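Local coordinates for protein carboxypeptidase 1 (Deinococcus radiodurans str. R1, PDB 5GIV) that probably removes amino acids one at a time from the C-terminus of peptides, as a metallocarboxypeptidase of the M32 family that holds one zinc ion per subunit, at residues T198-R203 and A329-E334. Residues are numbered along the deposited sequence; the frame is centred on the assembly and turned at random.
Sequences TDFLGR and AGVTEE
V331 sets its methyl CG1 over the middle of the F200 ring, 3.5 Å from the ring centroid and only 9° off the normal, a CH-pi contact. Its second methyl, CG2, packs against the root of the ring, 3.6 Å from CG of F200. A beta-branched residue suits this place because its two methyls span the ring from centre to stem. F200 reaches them with CG lodged between its backbone N and carbonyl carbon (chi1 54°); a flat, apolar ring suits this buried site, where its face receives a methyl. With F200 cut back to an alanine, both V331 methyls would probably lose the aromatic surface they rest on, leaving a gap beneath them.

Beside this apolar pair, the R203 chain, extended from CG to NE, brings NH1 within 3.0 Å of the carbonyl O of A329, to which it donates (N-H...O angle 159°). The oxygen lies in the guanidinium plane and is met on a lone pair; a water bridges it to NH2 of R203, at 2.9 Å from O of A329. NH1 also bonds to the carbonyl O of Q327, so the long, multiply donating arginine ties down two backbone carbonyls.

Farther out, F200 packs on M336 and A339 of helix 333-339, which T332 N-caps. A one-turn 3-10 segment between helices 169-193 and 207-221 thus docks against a helix N-terminus within the largely helical M32 fold.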
# COMPACT_ATOMS: atom_id res chain seq x y z
N THR A 198 -12.46 -12.51 -35.40
CA THR A 198 -11.80 -12.18 -34.14
C THR A 198 -10.30 -12.40 -34.14
O THR A 198 -9.63 -11.98 -33.19
CB THR A 198 -12.40 -12.99 -32.97
OG1 THR A 198 -12.25 -14.39 -33.23
CG2 THR A 198 -13.88 -12.68 -32.75
N ASP A 199 -9.73 -13.02 -35.18
CA ASP A 199 -8.33 -13.45 -35.12
C ASP A 199 -7.36 -12.29 -34.91
O ASP A 199 -6.28 -12.49 -34.36
CB ASP A 199 -7.96 -14.20 -36.40
CG ASP A 199 -8.03 -13.30 -37.63
OD1 ASP A 199 -7.08 -12.53 -37.86
OD2 ASP A 199 -9.04 -13.37 -38.37
N PHE A 200 -7.72 -11.08 -35.35
CA PHE A 200 -6.79 -9.96 -35.18
C PHE A 200 -6.56 -9.63 -33.72
O PHE A 200 -5.56 -8.97 -33.39
CB PHE A 200 -7.28 -8.72 -35.94
CG PHE A 200 -8.67 -8.31 -35.58
CD1 PHE A 200 -8.90 -7.46 -34.51
CD2 PHE A 200 -9.75 -8.77 -36.31
CE1 PHE A 200 -10.17 -7.10 -34.17
CE2 PHE A 200 -11.02 -8.41 -35.98
CZ PHE A 200 -11.24 -7.57 -34.91
N LEU A 201 -7.46 -10.05 -32.83
CA LEU A 201 -7.25 -9.86 -31.40
C LEU A 201 -6.13 -10.73 -30.85
O LEU A 201 -5.67 -10.48 -29.73
CB LEU A 201 -8.55 -10.14 -30.63
CG LEU A 201 -9.71 -9.21 -31.00
CD1 LEU A 201 -11.02 -9.66 -30.33
CD2 LEU A 201 -9.38 -7.77 -30.66
N GLY A 202 -5.66 -11.72 -31.60
CA GLY A 202 -4.60 -12.59 -31.15
C GLY A 202 -3.22 -12.26 -31.69
O GLY A 202 -2.30 -13.07 -31.54
N ARG A 203 -3.05 -11.08 -32.28
CA ARG A 203 -1.80 -10.75 -32.96
C ARG A 203 -0.72 -10.25 -32.02
O ARG A 203 0.41 -10.02 -32.47
CB ARG A 203 -2.06 -9.71 -34.06
CG ARG A 203 -2.87 -10.24 -35.21
CD ARG A 203 -3.28 -9.17 -36.23
NE ARG A 203 -3.66 -9.80 -37.49
CZ ARG A 203 -4.11 -9.15 -38.56
NH1 ARG A 203 -4.28 -7.84 -38.53
NH2 ARG A 203 -4.41 -9.82 -39.67
N ALA A 329 -4.21 -3.73 -38.79
CA ALA A 329 -4.12 -3.64 -40.24
C ALA A 329 -5.11 -4.58 -40.90
O ALA A 329 -5.18 -5.76 -40.57
CB ALA A 329 -2.69 -3.97 -40.70
N GLY A 330 -5.90 -4.04 -41.83
CA GLY A 330 -6.92 -4.83 -42.49
C GLY A 330 -8.16 -5.06 -41.67
O GLY A 330 -8.98 -5.92 -42.04
N VAL A 331 -8.33 -4.32 -40.59
CA VAL A 331 -9.48 -4.46 -39.70
C VAL A 331 -10.21 -3.13 -39.69
O VAL A 331 -9.58 -2.08 -39.50
CB VAL A 331 -9.06 -4.86 -38.28
CG1 VAL A 331 -10.29 -5.15 -37.42
CG2 VAL A 331 -8.10 -6.06 -38.32
N THR A 332 -11.52 -3.18 -39.86
CA THR A 332 -12.29 -1.95 -39.85
C THR A 332 -12.72 -1.60 -38.43
O THR A 332 -12.63 -2.40 -37.50
CB THR A 332 -13.52 -2.07 -40.74
OG1 THR A 332 -14.46 -2.96 -40.13
CG2 THR A 332 -13.15 -2.59 -42.14
N GLU A 333 -13.17 -0.36 -38.27
CA GLU A 333 -13.77 0.03 -37.01
C GLU A 333 -14.99 -0.84 -36.70
O GLU A 333 -15.19 -1.26 -35.55
CB GLU A 333 -14.14 1.51 -37.05
CG GLU A 333 -15.09 1.93 -35.98
CD GLU A 333 -15.59 3.33 -36.18
OE1 GLU A 333 -14.78 4.21 -36.54
OE2 GLU A 333 -16.81 3.54 -36.01
N GLU A 334 -15.80 -1.14 -37.71
CA GLU A 334 -16.98 -1.98 -37.49
C GLU A 334 -16.59 -3.38 -37.04
O GLU A 334 -17.33 -4.02 -36.28
CB GLU A 334 -17.85 -2.01 -38.76
CG GLU A 334 -19.06 -2.95 -38.73
CD GLU A 334 -20.18 -2.52 -37.76
OE1 GLU A 334 -21.15 -3.30 -37.58
OE2 GLU A 334 -20.11 -1.40 -37.19
O HOH W 1 -6.53 -8.18 -41.31